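Local coordinates for alginate biosynthesis protein AlgX (Pseudomonas aeruginosa, PDB 4KNC), which takes part in O-acetylating the exopolysaccharide alginate in the periplasm and protects the polymer from degradation on its way through, at residues Arg65-Leu70 and Ala119-Ala124; Lys112-Thr117 and Pro129-Leu134. All blocks are in the same frame, centred on the assembly; numbering follows the deposited sequence.

Overall arrangement
Helix 107-123 of the SGNH hydrolase-like domain illustrates how one helix can be used in two contacts. In interaction 1 its C-terminal turn, within 119-124, meets helix 61-76 through an arginine hydrogen-bonded to one backbone carbonyl and through an apolar pair alongside. In interaction 2 its earlier part, 112-117, meets the returning loop 129-134, with a water joining a tyrosine to the loop backbone. The centres of the two contacts lie about 16 Å apart and the segments alternate along the chain; Arg-122 and Asp-130 bring them into touch, NH2 of Arg-122 packing 4.0 Å from CB of Asp-130. Both contacts are remote from the proposed catalytic residues Asp-148, His-150 and Ser-243.

Interaction 1: residues Arg65-Leu70 and Ala119-Ala124; sequences RELRAL and ARFRQA
The C-terminal end of helix 107-123 meets the flank of helix 61-76 in the SGNH hydrolase-like domain, where Arg-68 bonds to Gln-123 O and lies against Ala-124 O. CG of Arg-68 stands anti to the backbone N (chi1 156°), and bends at the next two torsions fold the chain over Ala-124. NH1 then gives a hydrogen bond of 3.0 Å to Gln-123 O, with an N-H...O angle of 155°; the donor is tilted 34° from the carbonyl plane. Ala-124 O lies over one face of the guanidinium, 3.1 Å from NE of Arg-68, but the angle is too poor for a hydrogen bond. NE instead donates to a water at 2.7 Å, which returns a weak bond to Gln-123 O. Carbonyls at a helix C-terminus probably suit this cationic group electrostatically, and Asp-72 adds a salt bridge to NH2. Next to this polar part the CB atoms of Arg-68 and Ala-124 pack 4.0 Å apart, while CD1 of Leu-67 approaches CE1 of Phe-121 obliquely at 4.0 Å. The Phe-121 ring makes edge-to-face contacts with Trp-64 of helix 61-76 and Tyr-85 of strand 80-85, and Tyr-310 of helix 307-316 packs against Leu-67.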
loop_
_atom_site.group_PDB
_atom_site.type_symbol
_atom_site.label_atom_id
_atom_site.label_comp_id
_atom_site.label_asym_id
_atom_site.label_seq_id
_atom_site.Cartn_x
_atom_site.Cartn_y
_atom_site.Cartn_z
ATOM N N ARG A 65 -11.951 1.122 -12.565
ATOM C CA ARG A 65 -12.803 2.280 -12.288
ATOM C C ARG A 65 -12.494 2.926 -10.936
ATOM O O ARG A 65 -12.452 4.152 -10.818
ATOM C CB ARG A 65 -14.292 1.912 -12.358
ATOM C CG ARG A 65 -14.803 1.694 -13.769
ATOM C CD ARG A 65 -16.317 1.674 -13.806
ATOM N NE ARG A 65 -16.878 0.694 -12.883
ATOM C CZ ARG A 65 -17.154 -0.563 -13.212
ATOM N NH1 ARG A 65 -16.922 -0.997 -14.446
ATOM N NH2 ARG A 65 -17.668 -1.385 -12.309
ATOM N N GLU A 66 -12.280 2.102 -9.916
ATOM C CA GLU A 66 -11.982 2.625 -8.588
ATOM C C GLU A 66 -10.627 3.343 -8.585
ATOM O O GLU A 66 -10.459 4.385 -7.939
ATOM C CB GLU A 66 -12.011 1.506 -7.546
ATOM C CG GLU A 66 -13.428 0.997 -7.204
ATOM C CD GLU A 66 -13.412 -0.243 -6.319
ATOM O OE1 GLU A 66 -12.700 -1.204 -6.669
ATOM O OE2 GLU A 66 -14.095 -0.260 -5.270
ATOM N N LEU A 67 -9.667 2.787 -9.319
ATOM C CA LEU A 67 -8.345 3.397 -9.399
ATOM C C LEU A 67 -8.443 4.757 -10.076
ATOM O O LEU A 67 -7.897 5.741 -9.572
ATOM C CB LEU A 67 -7.351 2.477 -10.108
ATOM C CG LEU A 67 -6.785 1.346 -9.220
ATOM C CD1 LEU A 67 -6.147 0.239 -10.034
ATOM C CD2 LEU A 67 -5.786 1.903 -8.225
ATOM N N ARG A 68 -9.158 4.816 -11.200
ATOM C CA ARG A 68 -9.350 6.101 -11.900
ATOM C C ARG A 68 -10.077 7.136 -11.028
ATOM O O ARG A 68 -9.675 8.298 -10.965
ATOM C CB ARG A 68 -10.063 5.900 -13.246
ATOM C CG ARG A 68 -10.823 7.112 -13.784
ATOM C CD ARG A 68 -9.920 8.305 -14.139
ATOM N NE ARG A 68 -9.132 8.135 -15.360
ATOM C CZ ARG A 68 -8.430 9.117 -15.931
ATOM N NH1 ARG A 68 -7.736 8.891 -17.038
ATOM N NH2 ARG A 68 -8.425 10.334 -15.398
ATOM N N ALA A 69 -11.129 6.707 -10.337
ATOM C CA ALA A 69 -11.861 7.599 -9.448
ATOM C C ALA A 69 -10.963 8.171 -8.349
ATOM O O ALA A 69 -11.015 9.372 -8.053
ATOM C CB ALA A 69 -13.058 6.865 -8.830
ATOM N N LEU A 70 -10.149 7.309 -7.736
ATOM C CA LEU A 70 -9.233 7.764 -6.695
ATOM C C LEU A 70 -8.207 8.746 -7.252
ATOM O O LEU A 70 -7.957 9.802 -6.655
ATOM C CB LEU A 70 -8.527 6.580 -6.029
ATOM C CG LEU A 70 -7.456 6.948 -4.994
ATOM C CD1 LEU A 70 -8.079 7.809 -3.885
ATOM C CD2 LEU A 70 -6.792 5.702 -4.419
ATOM N N ALA A 119 0.028 -0.262 -18.815
ATOM C CA ALA A 119 -0.749 0.578 -19.734
ATOM C C ALA A 119 -2.103 0.937 -19.136
ATOM O O ALA A 119 -2.565 2.070 -19.283
ATOM C CB ALA A 119 -0.929 -0.110 -21.072
ATOM N N ARG A 120 -2.737 -0.016 -18.453
ATOM C CA ARG A 120 -4.028 0.291 -17.825
ATOM C C ARG A 120 -3.901 1.308 -16.683
ATOM O O ARG A 120 -4.753 2.198 -16.532
ATOM C CB ARG A 120 -4.738 -0.990 -17.370
ATOM C CG ARG A 120 -5.145 -1.860 -18.540
ATOM C CD ARG A 120 -6.028 -3.033 -18.138
ATOM N NE ARG A 120 -6.454 -3.774 -19.325
ATOM C CZ ARG A 120 -7.291 -4.807 -19.321
ATOM N NH1 ARG A 120 -7.810 -5.249 -18.183
ATOM N NH2 ARG A 120 -7.606 -5.408 -20.463
ATOM N N PHE A 121 -2.841 1.184 -15.885
ATOM C CA PHE A 121 -2.533 2.232 -14.915
ATOM C C PHE A 121 -2.470 3.592 -15.609
ATOM O O PHE A 121 -3.094 4.559 -15.147
ATOM C CB PHE A 121 -1.208 1.966 -14.174
ATOM C CG PHE A 121 -1.326 0.996 -13.020
ATOM C CD1 PHE A 121 -2.150 1.273 -11.942
ATOM C CD2 PHE A 121 -0.593 -0.184 -13.010
ATOM C CE1 PHE A 121 -2.262 0.378 -10.881
ATOM C CE2 PHE A 121 -0.684 -1.075 -11.956
ATOM C CZ PHE A 121 -1.522 -0.801 -10.887
ATOM N N ARG A 122 -1.720 3.680 -16.711
ATOM C CA ARG A 122 -1.632 4.966 -17.442
ATOM C C ARG A 122 -2.986 5.465 -17.923
ATOM O O ARG A 122 -3.290 6.663 -17.853
ATOM C CB ARG A 122 -0.716 4.853 -18.649
ATOM C CG ARG A 122 0.673 4.514 -18.279
ATOM C CD ARG A 122 1.673 5.360 -19.018
ATOM N NE ARG A 122 2.996 4.868 -18.667
ATOM C CZ ARG A 122 3.566 3.834 -19.263
ATOM N NH1 ARG A 122 2.934 3.223 -20.256
ATOM N NH2 ARG A 122 4.766 3.425 -18.883
ATOM N N GLN A 123 -3.806 4.536 -18.402
ATOM C CA GLN A 123 -5.123 4.885 -18.913
ATOM C C GLN A 123 -6.000 5.423 -17.781
ATOM O O GLN A 123 -6.910 6.203 -18.012
ATOM C CB GLN A 123 -5.761 3.661 -19.571
ATOM C CG GLN A 123 -6.998 3.971 -20.381
ATOM C CD GLN A 123 -7.622 2.728 -20.997
ATOM O OE1 GLN A 123 -7.270 1.594 -20.650
ATOM N NE2 GLN A 123 -8.553 2.938 -21.922
ATOM N N ALA A 124 -5.724 5.006 -16.548
ATOM C CA ALA A 124 -6.455 5.556 -15.408
ATOM C C ALA A 124 -5.951 6.958 -14.984
ATOM O O ALA A 124 -6.454 7.543 -14.012
ATOM C CB ALA A 124 -6.421 4.573 -14.220
HETATM O O HOH W 1 -10.165 6.105 -16.766
#

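Interaction 2: residues Lys112-Thr117 and Pro129-Leu134; sequences KNYLAT and PDFSPL
Tyr-114 points its hydroxyl at the rim of the Phe-131 ring, OH lying 3.6 Å from CD2 and in the plane of that ring, so the phenol meets an edge and the two side chains are set slantwise. Extension of Tyr-114 away from helix 107-123 follows from CG being anti to the backbone N (chi1 -179°). A water donates hydrogen bonds to OH of Tyr-114 (2.8 Å) and to Pro-129 O, and it accepts from Phe-131 N at 2.7 Å; the hydroxyl also has a direct hydrogen bond to Tyr-85 O. The loop is thereby tied to the helix through solvent at its backbone. On the next residue, CD2 of Leu-115 rests against the polar turn of the loop, 3.7 Å from both Asp-130 OD1 and Ser-132 OG. That carboxylate oxygen forms an Asx turn, accepting on its anti side from Ser-132 N (2.8 Å, N-H...O angle 159°) and on its syn side from Ser-132 OG (2.6 Å), both from the same face of the carboxylate. Gripped by two bonds, it lies at the start of the 3-10 segment 132-134, whose first residue is Ser-132. Phe-131 packs against both Val-84 of strand 80-85 and Val-163 of helix 153-169, joining the loop to strand and helix.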
loop_
_atom_site.group_PDB
_atom_site.type_symbol
_atom_site.label_atom_id
_atom_site.label_comp_id
_atom_site.label_asym_id
_atom_site.label_seq_id
_atom_site.Cartn_x
_atom_site.Cartn_y
_atom_site.Cartn_z
ATOM N N LYS A 112 4.196 -9.729 -21.107
ATOM C CA LYS A 112 3.146 -9.134 -21.920
ATOM C C LYS A 112 1.984 -8.677 -21.025
ATOM O O LYS A 112 1.508 -7.545 -21.114
ATOM C CB LYS A 112 2.659 -10.190 -22.926
ATOM C CG LYS A 112 1.720 -9.685 -23.981
ATOM C CD LYS A 112 0.921 -10.816 -24.612
ATOM C CE LYS A 112 1.804 -11.799 -25.348
ATOM N NZ LYS A 112 1.055 -13.057 -25.645
ATOM N N ASN A 113 1.532 -9.565 -20.145
ATOM C CA ASN A 113 0.423 -9.218 -19.257
ATOM C C ASN A 113 0.756 -8.091 -18.271
ATOM O O ASN A 113 -0.050 -7.182 -18.036
ATOM C CB ASN A 113 -0.098 -10.471 -18.556
ATOM C CG ASN A 113 -0.869 -11.363 -19.502
ATOM O OD1 ASN A 113 -1.390 -10.891 -20.515
ATOM N ND2 ASN A 113 -0.933 -12.646 -19.195
ATOM N N TYR A 114 1.968 -8.142 -17.725
ATOM C CA TYR A 114 2.473 -7.071 -16.881
ATOM C C TYR A 114 2.449 -5.721 -17.619
ATOM O O TYR A 114 1.897 -4.727 -17.115
ATOM C CB TYR A 114 3.889 -7.411 -16.406
ATOM C CG TYR A 114 4.492 -6.360 -15.498
ATOM C CD1 TYR A 114 5.222 -5.299 -16.019
ATOM C CD2 TYR A 114 4.323 -6.426 -14.117
ATOM C CE1 TYR A 114 5.780 -4.322 -15.190
ATOM C CE2 TYR A 114 4.875 -5.457 -13.273
ATOM C CZ TYR A 114 5.604 -4.408 -13.821
ATOM O OH TYR A 114 6.144 -3.444 -13.002
ATOM N N LEU A 115 3.023 -5.685 -18.823
ATOM C CA LEU A 115 3.086 -4.428 -19.589
ATOM C C LEU A 115 1.699 -3.876 -19.909
ATOM O O LEU A 115 1.463 -2.654 -19.825
ATOM C CB LEU A 115 3.881 -4.624 -20.880
ATOM C CG LEU A 115 5.387 -4.754 -20.663
ATOM C CD1 LEU A 115 6.052 -5.198 -21.942
ATOM C CD2 LEU A 115 5.969 -3.426 -20.171
ATOM N N ALA A 116 0.783 -4.783 -20.260
ATOM C CA ALA A 116 -0.619 -4.413 -20.462
ATOM C C ALA A 116 -1.208 -3.749 -19.209
ATOM O O ALA A 116 -1.951 -2.762 -19.302
ATOM C CB ALA A 116 -1.446 -5.645 -20.867
ATOM N N THR A 117 -0.865 -4.291 -18.038
ATOM C CA THR A 117 -1.338 -3.724 -16.772
ATOM C C THR A 117 -0.789 -2.324 -16.501
ATOM O O THR A 117 -1.518 -1.418 -16.073
ATOM C CB THR A 117 -0.983 -4.671 -15.592
ATOM O OG1 THR A 117 -1.673 -5.910 -15.768
ATOM C CG2 THR A 117 -1.370 -4.067 -14.250
ATOM N N PRO A 129 5.991 4.208 -13.756
ATOM C CA PRO A 129 7.299 3.807 -14.280
ATOM C C PRO A 129 7.264 2.404 -14.873
ATOM O O PRO A 129 6.572 1.496 -14.367
ATOM C CB PRO A 129 8.194 3.851 -13.040
ATOM C CG PRO A 129 7.552 4.878 -12.171
ATOM C CD PRO A 129 6.079 4.712 -12.373
ATOM N N ASP A 130 7.999 2.239 -15.962
ATOM C CA ASP A 130 8.080 0.959 -16.657
ATOM C C ASP A 130 9.391 0.281 -16.294
ATOM O O ASP A 130 10.460 0.749 -16.687
ATOM C CB ASP A 130 8.022 1.220 -18.165
ATOM C CG ASP A 130 8.092 -0.048 -18.989
ATOM O OD1 ASP A 130 8.303 -1.136 -18.422
ATOM O OD2 ASP A 130 7.938 0.055 -20.221
ATOM N N PHE A 131 9.310 -0.829 -15.563
ATOM C CA PHE A 131 10.499 -1.531 -15.086
ATOM C C PHE A 131 10.963 -2.618 -16.047
ATOM O O PHE A 131 11.951 -3.298 -15.775
ATOM C CB PHE A 131 10.266 -2.140 -13.677
ATOM C CG PHE A 131 9.943 -1.107 -12.626
ATOM C CD1 PHE A 131 10.873 -0.126 -12.293
ATOM C CD2 PHE A 131 8.702 -1.094 -11.995
ATOM C CE1 PHE A 131 10.583 0.846 -11.330
ATOM C CE2 PHE A 131 8.404 -0.124 -11.042
ATOM C CZ PHE A 131 9.350 0.841 -10.702
ATOM N N SER A 132 10.272 -2.774 -17.175
ATOM C CA SER A 132 10.635 -3.841 -18.106
ATOM C C SER A 132 12.104 -3.842 -18.591
ATOM O O SER A 132 12.650 -4.912 -18.850
ATOM C CB SER A 132 9.646 -3.947 -19.279
ATOM O OG SER A 132 9.586 -2.742 -20.017
ATOM N N PRO A 133 12.763 -2.665 -18.679
ATOM C CA PRO A 133 14.192 -2.799 -19.010
ATOM C C PRO A 133 15.003 -3.582 -17.979
ATOM O O PRO A 133 16.108 -4.021 -18.306
ATOM C CB PRO A 133 14.682 -1.350 -19.066
ATOM C CG PRO A 133 13.466 -0.565 -19.459
ATOM C CD PRO A 133 12.317 -1.262 -18.748
ATOM N N LEU A 134 14.469 -3.771 -16.770
ATOM C CA LEU A 134 15.188 -4.518 -15.740
ATOM C C LEU A 134 14.906 -6.016 -15.777
ATOM O O LEU A 134 15.496 -6.776 -15.009
ATOM C CB LEU A 134 14.857 -3.977 -14.344
ATOM C CG LEU A 134 15.033 -2.473 -14.187
ATOM C CD1 LEU A 134 14.739 -2.065 -12.741
ATOM C CD2 LEU A 134 16.452 -2.070 -14.623
HETATM O O HOH W 2 6.790 -1.373 -14.747
#